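Local coordinates for protein parahox neighbor (Phaeodactylum tricornutum CCAP 1055/1, PDB 5Z5M) that probably turns 5-hydroxyisourate into (S)-allantoin in two steps, joining an OHCU decarboxylase domain and a transthyretin-like hydroxyisourate hydrolase domain in one chain, at residues Ala30-Ala35 with Lys57-Lys62; Glu47-Leu52 with Asn277-Tyr282; Glu70-His75 with Val157-Val162; Cys123-Ile128 with Gln153-Ala158. All coordinates share one frame; numbering follows the deposited sequence.

Interaction 1: residues Ala30-Ala35 with Lys57-Lys62; sequences AWVAEA and KAIVNK
Ile59 reaches from Lys57-Lys62 toward the helix of Ala30-Ala35 and touches three of its residues. The delta methyl CD1 of Ile59 lies 3.8 Å from CB of Ala35 and 3.5 Å from the backbone O of Val32. Its other branch, CG2, also meets the Ala35 methyl and comes 4.0 Å from CZ3 of the Trp31 indole, the two side chains running antiparallel alongside one another. A branched isoleucine suits this place because its two methyls share Ala35 and then diverge, CD1 to the Val32 carbonyl and CG2 to the indole, while the small Ala35 lets both reach its CB. Beside this, Val32 and Val60 meet through their CG2 methyls at 3.8 Å; both are buried and compact, as befits the inner side of two crossing helices.

The second shell explains how the tryptophan gets there. With chi1 at 59°, its CG is flanked by the backbone N and C, which lays the indole back over the neighbouring Val32, whose CG2 sits centrally over one face of the Trp31 ring, 3.7 Å from its plane. That methyl therefore serves twice, supporting the indole and packing on Val60. Beyond it, Tyr26 touches both valines, and His163 of helix 151-173 touches Val60 while its NE2 is hydrogen-bonded to OD1 of Asn61.

No hydrogen bond spans the two segments. Their axes approach to 9.5 Å at 115°, so the helices cross steeply and meet over a short patch. Such apolar helix-on-helix packing is typical of the all-helical OHCU decarboxylase domain, here joining helix 30-38 to helix 49-61.

Interaction 2: residues Glu47-Leu52 with Asn277-Tyr282; sequences ETISQL and NPDDHY
At the capped N-terminus of helix 49-61, where the helical domain meets the transthyretin-like domain, Ser50 takes hold of the carboxylate of Asp279. Two bonds from this one serine grip the same oxygen: Ser50 N gives a hydrogen bond to Asp279 OD2 at 2.9 Å, arriving nearly head-on to the C-O bond, and Ser50 OG donates at 2.7 Å to OD2 of Asp279 on its anti lone pair. The hydroxyl in turn accepts from Asn277, whose ND2 lies 2.8 Å from Ser50 OG, with the oxygen only 3° out of the amide plane. Serine thus relays between amide and carboxylate. The other carboxylate oxygen, Asp279 OD1, accepts from a water that itself accepts from Ile49 N, so two N-H groups of the first turn are served. Ile49 CG2 presses close beside OD2.

Both sides are held in shape. Thr48 is the N-cap, OG1 accepting from Gln51 N, and Gln51 OE1 accepts chiefly from Glu47 N and weakly from Thr48 N, completing a capping box. On the other side Asn277 OD1 accepts from Asp279 N in an Asx turn, within a type I beta turn ending at Asp280. The helix start would probably favour a negatively charged aspartate here. The whole is a helix N-terminus capturing an acidic turn, linking the two enzyme domains of the fusion.

Interaction 3: residues Glu70-His75 with Val157-Val162; sequences ELLCAH and VALEQV
Leu72 and Leu71 bring their methyl groups against the helix of Val157-Val162, and the contact between the segments is apolar throughout. Leu72 does most of the work. Its CG is anti to the carbonyl carbon (chi1 -64°), chi2 puts CD1 in line with the chain, and the other methyl, CD2, branches off among three partners. Val162 CG1 lies 3.7 Å from Leu72 CD2, and Leu159 CD2 is equally near. Ala158 CB completes the trio, 3.9 Å from Leu72 CD2. The Leu72 side chain crosses those of Leu159 and Val162 at about a right angle, so a single methyl end is pressed among them. Its twin CD1 meets the Ala158 methyl as well. The small alanine lets the leucine come close to the helix, while leucine and valine, one and four residues further on, build the sides of its seat. With an alanine here instead of Leu72, Ala158, Leu159 and Val162 are likely to lose their shared partner and a gap to open between the two helices.

Leu71 makes a second, simpler pairing. Its CD2 comes 3.7 Å from CG2 of Val162, the side chains meeting at a slant. CG2 of Val162 thus meets Leu71, while CG1 meets Leu72 and, more loosely, Leu71.

No hydrogen bond crosses between the segments. His75 N bonds to Leu72 O, and Gln161 OE1 accepts from Ala130 N.

All five touching residues are buried. The contact fastens helix 65-73 to the long helix 151-173, with Phe155 also packing on Leu72 and Ser29 touching Leu71, while Leu159 packs on Glu152 of the second subunit.

Interaction 4: residues Cys123-Ile128 with Gln153-Ala158; sequences CGFPFI and QEFMVA
A chi1 of 48° tucks the Phe125 ring back over its own backbone and carries it toward the helix of Gln153-Ala158. There its far end meets the backbone: CZ of Phe125 lies 3.6 Å from Phe155 N, and the carbonyl carbon of Glu154 sits at the ring's edge. CE2 of Phe125 packs 3.7 Å from Ala158 CB, while its CE1 comes 3.9 Å from CD1 of Phe155, near the plane of the Phe155 ring; the two phenylalanine side chains cross at about a right angle. Cys123 CB rests centrally on one face of the Phe125 ring, 3.8 Å from its plane, and Cys123 SG touches CB of Glu154. Gly124 follows helix 106-123 at phi 87°, where a CB would run into the carbonyl O of Cys123, so a glycine fits. Were a serine to replace Phe125, the ring would be gone, and Ala158 and Phe155 would probably lose their partner, with a gap opening between loop and helix.

Glu154 bends its chain so that its buried carboxylate is satisfied by Tyr119, Arg146 and His149. The loop is thus pinned beside helix 151-173, with Leu69 of helix 65-73 touching Phe125 and Phe155 and helix 136-146 covering Phe127.

How the interactions relate
Interactions 3 and 4 are the closest pair, with centres about 7 Å apart: they share Val157 and Ala158 on helix 151-173, so the Ala158 methyl meets both Leu72 and Phe125. They also touch directly, Cys73 SG lying 3.4 Å from Gly124 O. Interaction 1 touches interaction 3 alone, through Trp31 CZ2, 4.3 Å from Leu71 CD1; interaction 4 stays about 7 Å from interaction 1 at the nearest atoms. These three knit together the helical decarboxylase domain. Interaction 2 uses the opposite end of helix 49-61 from interaction 1, with centres about 19 Å apart, and ties that domain to the transthyretin-like one. Interactions 3 and 4 lie within the chain loop that it closes.

Interaction 1: residues Ala30-Ala35 with Lys57-Lys62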
loop_
_atom_site.group_PDB
_atom_site.type_symbol
_atom_site.label_atom_id
_atom_site.label_comp_id
_atom_site.label_asym_id
_atom_site.label_seq_id
_atom_site.Cartn_x
_atom_site.Cartn_y
_atom_site.Cartn_z
ATOM N N ALA A 30 35.615 27.588 -3.310
ATOM C CA ALA A 30 35.117 28.898 -3.713
ATOM C C ALA A 30 34.867 28.956 -5.220
ATOM O O ALA A 30 34.110 29.805 -5.691
ATOM C CB ALA A 30 36.090 29.993 -3.294
ATOM N N TRP A 31 35.498 28.051 -5.967
ATOM C CA TRP A 31 35.324 28.005 -7.416
ATOM C C TRP A 31 33.867 27.774 -7.821
ATOM O O TRP A 31 33.444 28.211 -8.893
ATOM C CB TRP A 31 36.220 26.926 -8.045
ATOM C CG TRP A 31 35.995 25.517 -7.558
ATOM C CD1 TRP A 31 36.600 24.912 -6.494
ATOM C CD2 TRP A 31 35.131 24.532 -8.141
ATOM N NE1 TRP A 31 36.154 23.619 -6.366
ATOM C CE2 TRP A 31 35.253 23.358 -7.365
ATOM C CE3 TRP A 31 34.260 24.529 -9.235
ATOM C CZ2 TRP A 31 34.540 22.196 -7.650
ATOM C CZ3 TRP A 31 33.550 23.370 -9.517
ATOM C CH2 TRP A 31 33.694 22.222 -8.726
ATOM N N VAL A 32 33.103 27.098 -6.966
ATOM C CA VAL A 32 31.690 26.856 -7.241
ATOM C C VAL A 32 30.934 28.175 -7.285
ATOM O O VAL A 32 30.166 28.430 -8.212
ATOM C CB VAL A 32 31.031 25.940 -6.188
ATOM C CG1 VAL A 32 29.571 25.698 -6.545
ATOM C CG2 VAL A 32 31.774 24.615 -6.078
ATOM N N ALA A 33 31.158 29.008 -6.274
ATOM C CA ALA A 33 30.493 30.304 -6.178
ATOM C C ALA A 33 30.970 31.241 -7.280
ATOM O O ALA A 33 30.212 32.078 -7.781
ATOM C CB ALA A 33 30.737 30.923 -4.805
ATOM N N GLU A 34 32.235 31.087 -7.659
ATOM C CA GLU A 34 32.808 31.889 -8.727
ATOM C C GLU A 34 32.108 31.611 -10.048
ATOM O O GLU A 34 31.620 32.531 -10.698
ATOM C CB GLU A 34 34.304 31.623 -8.844
ATOM C CG GLU A 34 35.084 32.160 -7.669
ATOM C CD GLU A 34 34.818 33.634 -7.421
ATOM O OE1 GLU A 34 34.796 34.407 -8.403
ATOM O OE2 GLU A 34 34.632 34.018 -6.246
ATOM N N ALA A 35 32.046 30.335 -10.426
ATOM C CA ALA A 35 31.337 29.922 -11.630
ATOM C C ALA A 35 29.886 30.410 -11.611
ATOM O O ALA A 35 29.351 30.819 -12.636
ATOM C CB ALA A 35 31.391 28.408 -11.781
ATOM N N LYS A 57 24.693 22.978 -7.362
ATOM C CA LYS A 57 24.809 21.532 -7.532
ATOM C C LYS A 57 25.193 21.189 -8.969
ATOM O O LYS A 57 26.042 20.327 -9.205
ATOM C CB LYS A 57 23.497 20.836 -7.156
ATOM C CG LYS A 57 23.554 19.315 -7.211
ATOM C CD LYS A 57 22.224 18.697 -6.779
ATOM C CE LYS A 57 22.283 17.178 -6.819
ATOM N NZ LYS A 57 21.025 16.554 -6.314
ATOM N N ALA A 58 24.560 21.865 -9.923
ATOM C CA ALA A 58 24.836 21.644 -11.343
ATOM C C ALA A 58 26.290 21.953 -11.689
ATOM O O ALA A 58 26.930 21.207 -12.431
ATOM C CB ALA A 58 23.906 22.485 -12.199
ATOM N N ILE A 59 26.803 23.055 -11.148
ATOM C CA ILE A 59 28.201 23.437 -11.345
ATOM C C ILE A 59 29.142 22.343 -10.843
ATOM O O ILE A 59 30.097 21.962 -11.524
ATOM C CB ILE A 59 28.520 24.770 -10.635
ATOM C CG1 ILE A 59 27.789 25.913 -11.342
ATOM C CG2 ILE A 59 30.033 25.031 -10.608
ATOM C CD1 ILE A 59 27.925 27.256 -10.656
ATOM N N VAL A 60 28.852 21.815 -9.662
ATOM C CA VAL A 60 29.660 20.732 -9.115
ATOM C C VAL A 60 29.564 19.479 -9.984
ATOM O O VAL A 60 30.581 18.880 -10.346
ATOM C CB VAL A 60 29.245 20.389 -7.672
ATOM C CG1 VAL A 60 29.950 19.120 -7.203
ATOM C CG2 VAL A 60 29.565 21.560 -6.736
ATOM N N ASN A 61 28.341 19.093 -10.328
ATOM C CA ASN A 61 28.114 17.862 -11.077
ATOM C C ASN A 61 28.769 17.877 -12.455
ATOM O O ASN A 61 29.147 16.829 -12.981
ATOM C CB ASN A 61 26.614 17.592 -11.217
ATOM C CG ASN A 61 26.013 16.981 -9.961
ATOM O OD1 ASN A 61 26.732 16.499 -9.082
ATOM N ND2 ASN A 61 24.690 16.998 -9.872
ATOM N N LYS A 62 28.920 19.062 -13.037
ATOM C CA LYS A 62 29.512 19.154 -14.363
ATOM C C LYS A 62 31.036 19.298 -14.314
ATOM O O LYS A 62 31.683 19.430 -15.351
ATOM C CB LYS A 62 28.881 20.319 -15.134
ATOM C CG LYS A 62 27.438 20.043 -15.533
ATOM C CD LYS A 62 26.769 21.255 -16.161
ATOM C CE LYS A 62 25.271 21.025 -16.322
ATOM N NZ LYS A 62 24.566 22.223 -16.857
#

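Interaction 2: residues Glu47-Leu52 with Asn277-Tyr282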
loop_
_atom_site.group_PDB
_atom_site.type_symbol
_atom_site.label_atom_id
_atom_site.label_comp_id
_atom_site.label_asym_id
_atom_site.label_seq_id
_atom_site.Cartn_x
_atom_site.Cartn_y
_atom_site.Cartn_z
ATOM N N GLU A 47 15.236 32.427 -8.444
ATOM C CA GLU A 47 14.232 33.129 -7.650
ATOM C C GLU A 47 14.036 32.540 -6.255
ATOM O O GLU A 47 13.529 33.218 -5.363
ATOM C CB GLU A 47 12.893 33.139 -8.392
ATOM C CG GLU A 47 12.900 33.922 -9.698
ATOM C CD GLU A 47 11.512 34.025 -10.324
ATOM O OE1 GLU A 47 10.572 33.384 -9.808
ATOM O OE2 GLU A 47 11.360 34.747 -11.332
ATOM N N THR A 48 14.426 31.283 -6.065
ATOM C CA THR A 48 14.196 30.606 -4.791
ATOM C C THR A 48 15.472 29.958 -4.256
ATOM O O THR A 48 16.465 29.830 -4.972
ATOM C CB THR A 48 13.110 29.517 -4.917
ATOM O OG1 THR A 48 13.546 28.513 -5.844
ATOM C CG2 THR A 48 11.791 30.111 -5.388
ATOM N N ILE A 49 15.447 29.542 -2.995
ATOM C CA ILE A 49 16.621 28.900 -2.425
ATOM C C ILE A 49 16.819 27.526 -3.076
ATOM O O ILE A 49 17.954 27.075 -3.252
ATOM C CB ILE A 49 16.521 28.787 -0.883
ATOM C CG1 ILE A 49 17.853 28.312 -0.293
ATOM C CG2 ILE A 49 15.370 27.889 -0.468
ATOM C CD1 ILE A 49 17.882 28.297 1.216
ATOM N N SER A 50 15.723 26.890 -3.485
ATOM C CA SER A 50 15.801 25.626 -4.217
ATOM C C SER A 50 16.589 25.781 -5.509
ATOM O O SER A 50 17.477 24.983 -5.812
ATOM C CB SER A 50 14.407 25.091 -4.540
ATOM O OG SER A 50 13.735 24.674 -3.372
ATOM N N GLN A 51 16.250 26.816 -6.273
ATOM C CA GLN A 51 16.919 27.072 -7.541
ATOM C C GLN A 51 18.391 27.425 -7.341
ATOM O O GLN A 51 19.243 27.059 -8.151
ATOM C CB GLN A 51 16.198 28.190 -8.298
ATOM C CG GLN A 51 14.831 27.775 -8.826
ATOM C CD GLN A 51 14.028 28.943 -9.362
ATOM O OE1 GLN A 51 14.387 30.100 -9.163
ATOM N NE2 GLN A 51 12.931 28.642 -10.044
ATOM N N LEU A 52 18.679 28.139 -6.260
ATOM C CA LEU A 52 20.051 28.508 -5.942
ATOM C C LEU A 52 20.875 27.254 -5.647
ATOM O O LEU A 52 21.987 27.093 -6.154
ATOM C CB LEU A 52 20.082 29.477 -4.754
ATOM C CG LEU A 52 21.474 29.791 -4.200
ATOM C CD1 LEU A 52 22.372 30.370 -5.297
ATOM C CD2 LEU A 52 21.369 30.735 -3.016
ATOM N N ASN A 277 12.388 20.896 2.593
ATOM C CA ASN A 277 12.491 22.038 1.679
ATOM C C ASN A 277 11.282 22.971 1.787
ATOM O O ASN A 277 10.181 22.617 1.376
ATOM C CB ASN A 277 12.661 21.540 0.232
ATOM C CG ASN A 277 12.882 22.676 -0.771
ATOM O OD1 ASN A 277 12.621 23.838 -0.483
ATOM N ND2 ASN A 277 13.369 22.329 -1.959
ATOM N N PRO A 278 11.502 24.185 2.311
ATOM C CA PRO A 278 10.421 25.142 2.576
ATOM C C PRO A 278 9.774 25.723 1.313
ATOM O O PRO A 278 8.737 26.375 1.433
ATOM C CB PRO A 278 11.120 26.239 3.386
ATOM C CG PRO A 278 12.557 26.146 3.011
ATOM C CD PRO A 278 12.824 24.706 2.702
ATOM N N ASP A 279 10.384 25.501 0.148
ATOM C CA ASP A 279 9.816 25.906 -1.141
ATOM C C ASP A 279 8.740 24.954 -1.657
ATOM O O ASP A 279 7.888 25.346 -2.459
ATOM C CB ASP A 279 10.908 25.999 -2.214
ATOM C CG ASP A 279 11.827 27.190 -2.029
ATOM O OD1 ASP A 279 11.363 28.249 -1.546
ATOM O OD2 ASP A 279 13.015 27.068 -2.403
ATOM N N ASP A 280 8.796 23.699 -1.214
ATOM C CA ASP A 280 8.009 22.631 -1.833
ATOM C C ASP A 280 6.587 22.500 -1.312
ATOM O O ASP A 280 6.287 22.873 -0.179
ATOM C CB ASP A 280 8.708 21.280 -1.652
ATOM C CG ASP A 280 9.891 21.100 -2.579
ATOM O OD1 ASP A 280 10.048 21.912 -3.516
ATOM O OD2 ASP A 280 10.661 20.139 -2.373
ATOM N N HIS A 281 5.721 21.947 -2.156
ATOM C CA HIS A 281 4.411 21.480 -1.727
ATOM C C HIS A 281 4.530 20.033 -1.247
ATOM O O HIS A 281 4.836 19.128 -2.028
ATOM C CB HIS A 281 3.394 21.581 -2.863
ATOM C CG HIS A 281 2.065 20.973 -2.544
ATOM N ND1 HIS A 281 1.147 20.636 -3.514
ATOM C CD2 HIS A 281 1.497 20.636 -1.358
ATOM C CE1 HIS A 281 0.073 20.121 -2.945
ATOM N NE2 HIS A 281 0.262 20.107 -1.634
ATOM N N TYR A 282 4.321 19.823 0.046
ATOM C CA TYR A 282 4.313 18.475 0.600
ATOM C C TYR A 282 2.876 18.022 0.766
ATOM O O TYR A 282 2.086 18.681 1.431
ATOM C CB TYR A 282 5.039 18.418 1.946
ATOM C CG TYR A 282 6.545 18.304 1.872
ATOM C CD1 TYR A 282 7.314 19.294 1.274
ATOM C CD2 TYR A 282 7.201 17.217 2.432
ATOM C CE1 TYR A 282 8.695 19.191 1.224
ATOM C CE2 TYR A 282 8.575 17.108 2.389
ATOM C CZ TYR A 282 9.317 18.093 1.780
ATOM O OH TYR A 282 10.687 17.989 1.738
HETATM O O HOH W 1 13.132 30.471 -1.546
#

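Interaction 3: residues Glu70-His75 with Val157-Val162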
loop_
_atom_site.group_PDB
_atom_site.type_symbol
_atom_site.label_atom_id
_atom_site.label_comp_id
_atom_site.label_asym_id
_atom_site.label_seq_id
_atom_site.Cartn_x
_atom_site.Cartn_y
_atom_site.Cartn_z
ATOM N N GLU A 70 38.601 15.968 -5.152
ATOM C CA GLU A 70 39.228 16.980 -4.308
ATOM C C GLU A 70 38.214 17.661 -3.395
ATOM O O GLU A 70 38.541 18.059 -2.276
ATOM C CB GLU A 70 39.951 18.026 -5.163
ATOM C CG GLU A 70 41.268 17.550 -5.766
ATOM C CD GLU A 70 42.414 17.496 -4.761
ATOM O OE1 GLU A 70 42.157 17.386 -3.542
ATOM O OE2 GLU A 70 43.587 17.565 -5.194
ATOM N N LEU A 71 36.982 17.806 -3.874
ATOM C CA LEU A 71 35.927 18.372 -3.049
ATOM C C LEU A 71 35.641 17.435 -1.876
ATOM O O LEU A 71 35.477 17.877 -0.741
ATOM C CB LEU A 71 34.662 18.613 -3.874
ATOM C CG LEU A 71 33.508 19.363 -3.201
ATOM C CD1 LEU A 71 32.832 20.285 -4.202
ATOM C CD2 LEU A 71 32.496 18.394 -2.620
ATOM N N LEU A 72 35.586 16.138 -2.160
ATOM C CA LEU A 72 35.370 15.138 -1.117
ATOM C C LEU A 72 36.497 15.144 -0.085
ATOM O O LEU A 72 36.244 15.110 1.117
ATOM C CB LEU A 72 35.237 13.741 -1.727
ATOM C CG LEU A 72 34.043 13.489 -2.647
ATOM C CD1 LEU A 72 34.016 12.038 -3.097
ATOM C CD2 LEU A 72 32.733 13.873 -1.965
ATOM N N CYS A 73 37.740 15.196 -0.556
ATOM C CA CYS A 73 38.889 15.134 0.345
ATOM C C CYS A 73 39.034 16.403 1.171
ATOM O O CYS A 73 39.695 16.407 2.210
ATOM C CB CYS A 73 40.174 14.870 -0.442
ATOM S SG CYS A 73 40.222 13.230 -1.195
ATOM N N ALA A 74 38.408 17.478 0.710
ATOM C CA ALA A 74 38.434 18.738 1.435
ATOM C C ALA A 74 37.509 18.679 2.640
ATOM O O ALA A 74 37.597 19.509 3.543
ATOM C CB ALA A 74 38.040 19.893 0.517
ATOM N N HIS A 75 36.623 17.689 2.653
ATOM C CA HIS A 75 35.646 17.584 3.725
ATOM C C HIS A 75 36.283 17.052 5.004
ATOM O O HIS A 75 37.104 16.133 4.964
ATOM C CB HIS A 75 34.473 16.697 3.302
ATOM C CG HIS A 75 33.178 17.074 3.946
ATOM N ND1 HIS A 75 32.400 18.117 3.491
ATOM C CD2 HIS A 75 32.531 16.561 5.020
ATOM C CE1 HIS A 75 31.326 18.225 4.254
ATOM N NE2 HIS A 75 31.381 17.294 5.189
ATOM N N VAL A 157 27.694 7.997 -3.313
ATOM C CA VAL A 157 27.034 8.253 -2.041
ATOM C C VAL A 157 27.643 9.473 -1.353
ATOM O O VAL A 157 26.927 10.310 -0.819
ATOM C CB VAL A 157 27.121 7.031 -1.099
ATOM C CG1 VAL A 157 26.517 7.356 0.258
ATOM C CG2 VAL A 157 26.431 5.822 -1.726
ATOM N N ALA A 158 28.969 9.569 -1.378
ATOM C CA ALA A 158 29.661 10.688 -0.743
ATOM C C ALA A 158 29.257 12.013 -1.383
ATOM O O ALA A 158 29.043 13.007 -0.692
ATOM C CB ALA A 158 31.169 10.497 -0.829
ATOM N N LEU A 159 29.165 12.019 -2.705
ATOM C CA LEU A 159 28.784 13.229 -3.427
ATOM C C LEU A 159 27.347 13.628 -3.099
ATOM O O LEU A 159 27.040 14.812 -3.000
ATOM C CB LEU A 159 28.952 13.038 -4.936
ATOM C CG LEU A 159 30.387 13.015 -5.470
ATOM C CD1 LEU A 159 30.400 12.632 -6.941
ATOM C CD2 LEU A 159 31.076 14.356 -5.259
ATOM N N GLU A 160 26.472 12.644 -2.924
ATOM C CA GLU A 160 25.104 12.926 -2.487
ATOM C C GLU A 160 25.126 13.572 -1.103
ATOM O O GLU A 160 24.393 14.524 -0.846
ATOM C CB GLU A 160 24.255 11.650 -2.479
ATOM C CG GLU A 160 23.883 11.160 -3.876
ATOM C CD GLU A 160 23.169 9.815 -3.886
ATOM O OE1 GLU A 160 23.053 9.171 -2.816
ATOM O OE2 GLU A 160 22.718 9.407 -4.978
ATOM N N GLN A 161 25.987 13.062 -0.222
ATOM C CA GLN A 161 26.116 13.616 1.121
ATOM C C GLN A 161 26.625 15.064 1.113
ATOM O O GLN A 161 26.131 15.888 1.882
ATOM C CB GLN A 161 27.035 12.740 1.986
ATOM C CG GLN A 161 26.562 11.284 2.163
ATOM C CD GLN A 161 25.218 11.149 2.875
ATOM O OE1 GLN A 161 24.958 11.805 3.883
ATOM N NE2 GLN A 161 24.360 10.286 2.348
ATOM N N VAL A 162 27.590 15.399 0.253
ATOM C CA VAL A 162 28.102 16.770 0.272
ATOM C C VAL A 162 27.052 17.760 -0.245
ATOM O O VAL A 162 26.993 18.892 0.223
ATOM C CB VAL A 162 29.421 16.942 -0.540
ATOM C CG1 VAL A 162 30.503 16.011 -0.010
ATOM C CG2 VAL A 162 29.201 16.737 -2.021
#

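Interaction 4: residues Cys123-Ile128 with Gln153-Ala158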
loop_
_atom_site.group_PDB
_atom_site.type_symbol
_atom_site.label_atom_id
_atom_site.label_comp_id
_atom_site.label_asym_id
_atom_site.label_seq_id
_atom_site.Cartn_x
_atom_site.Cartn_y
_atom_site.Cartn_z
ATOM N N CYS A 123 38.627 3.801 0.113
ATOM C CA CYS A 123 37.886 4.716 -0.763
ATOM C C CYS A 123 38.716 5.869 -1.336
ATOM O O CYS A 123 38.434 6.355 -2.432
ATOM C CB CYS A 123 36.681 5.293 -0.017
ATOM S SG CYS A 123 35.308 4.150 0.107
ATOM N N GLY A 124 39.722 6.317 -0.593
ATOM C CA GLY A 124 40.552 7.418 -1.042
ATOM C C GLY A 124 39.991 8.775 -0.661
ATOM O O GLY A 124 40.568 9.810 -0.995
ATOM N N PHE A 125 38.856 8.768 0.032
ATOM C CA PHE A 125 38.245 9.994 0.546
ATOM C C PHE A 125 37.593 9.685 1.896
ATOM O O PHE A 125 37.319 8.524 2.196
ATOM C CB PHE A 125 37.225 10.568 -0.451
ATOM C CG PHE A 125 36.254 9.554 -0.986
ATOM C CD1 PHE A 125 36.509 8.893 -2.175
ATOM C CD2 PHE A 125 35.086 9.262 -0.298
ATOM C CE1 PHE A 125 35.623 7.959 -2.671
ATOM C CE2 PHE A 125 34.195 8.329 -0.786
ATOM C CZ PHE A 125 34.463 7.674 -1.975
ATOM N N PRO A 126 37.367 10.715 2.727
ATOM C CA PRO A 126 36.833 10.458 4.071
ATOM C C PRO A 126 35.360 10.050 4.090
ATOM O O PRO A 126 34.617 10.303 3.141
ATOM C CB PRO A 126 37.031 11.800 4.792
ATOM C CG PRO A 126 37.119 12.813 3.710
ATOM C CD PRO A 126 37.769 12.124 2.552
ATOM N N PHE A 127 34.954 9.404 5.177
ATOM C CA PHE A 127 33.558 9.046 5.374
ATOM C C PHE A 127 32.751 10.306 5.622
ATOM O O PHE A 127 33.022 11.055 6.560
ATOM C CB PHE A 127 33.409 8.072 6.543
ATOM C CG PHE A 127 31.986 7.714 6.862
ATOM C CD1 PHE A 127 31.307 6.772 6.105
ATOM C CD2 PHE A 127 31.335 8.303 7.929
ATOM C CE1 PHE A 127 29.996 6.433 6.403
ATOM C CE2 PHE A 127 30.024 7.969 8.233
ATOM C CZ PHE A 127 29.359 7.029 7.468
ATOM N N ILE A 128 31.757 10.534 4.772
ATOM C CA ILE A 128 30.918 11.714 4.874
ATOM C C ILE A 128 29.470 11.306 5.120
ATOM O O ILE A 128 28.944 10.416 4.451
ATOM C CB ILE A 128 31.024 12.580 3.601
ATOM C CG1 ILE A 128 32.484 12.967 3.356
ATOM C CG2 ILE A 128 30.144 13.824 3.707
ATOM C CD1 ILE A 128 32.720 13.647 2.023
ATOM N N GLN A 153 30.678 2.951 -5.799
ATOM C CA GLN A 153 29.368 3.177 -5.207
ATOM C C GLN A 153 29.482 4.272 -4.156
ATOM O O GLN A 153 28.646 5.169 -4.094
ATOM C CB GLN A 153 28.786 1.909 -4.576
ATOM C CG GLN A 153 27.398 2.159 -3.977
ATOM C CD GLN A 153 26.782 0.935 -3.331
ATOM O OE1 GLN A 153 27.283 -0.180 -3.477
ATOM N NE2 GLN A 153 25.682 1.138 -2.613
ATOM N N GLU A 154 30.524 4.196 -3.335
ATOM C CA GLU A 154 30.702 5.160 -2.257
ATOM C C GLU A 154 31.041 6.557 -2.760
ATOM O O GLU A 154 30.755 7.543 -2.084
ATOM C CB GLU A 154 31.777 4.681 -1.288
ATOM C CG GLU A 154 31.220 3.729 -0.249
ATOM C CD GLU A 154 29.958 4.285 0.409
ATOM O OE1 GLU A 154 30.056 5.324 1.099
ATOM O OE2 GLU A 154 28.873 3.697 0.226
ATOM N N PHE A 155 31.655 6.640 -3.937
ATOM C CA PHE A 155 31.958 7.933 -4.544
ATOM C C PHE A 155 30.655 8.677 -4.842
ATOM O O PHE A 155 30.542 9.874 -4.586
ATOM C CB PHE A 155 32.790 7.749 -5.816
ATOM C CG PHE A 155 33.250 9.040 -6.437
ATOM C CD1 PHE A 155 34.317 9.740 -5.902
ATOM C CD2 PHE A 155 32.628 9.541 -7.570
ATOM C CE1 PHE A 155 34.749 10.924 -6.474
ATOM C CE2 PHE A 155 33.057 10.721 -8.151
ATOM C CZ PHE A 155 34.117 11.414 -7.602
ATOM N N MET A 156 29.677 7.949 -5.370
ATOM C CA MET A 156 28.333 8.480 -5.599
ATOM C C MET A 156 27.617 8.868 -4.312
ATOM O O MET A 156 26.983 9.918 -4.230
ATOM C CB MET A 156 27.485 7.457 -6.353
ATOM C CG MET A 156 27.805 7.372 -7.816
ATOM S SD MET A 156 27.482 8.974 -8.569
ATOM C CE MET A 156 25.753 9.194 -8.147
ATOM N N VAL A 157 27.694 7.997 -3.313
ATOM C CA VAL A 157 27.034 8.253 -2.041
ATOM C C VAL A 157 27.643 9.473 -1.353
ATOM O O VAL A 157 26.927 10.310 -0.819
ATOM C CB VAL A 157 27.121 7.031 -1.099
ATOM C CG1 VAL A 157 26.517 7.356 0.258
ATOM C CG2 VAL A 157 26.431 5.822 -1.726
ATOM N N ALA A 158 28.969 9.569 -1.378
ATOM C CA ALA A 158 29.661 10.688 -0.743
ATOM C C ALA A 158 29.257 12.013 -1.383
ATOM O O ALA A 158 29.043 13.007 -0.692
ATOM C CB ALA A 158 31.169 10.497 -0.829
#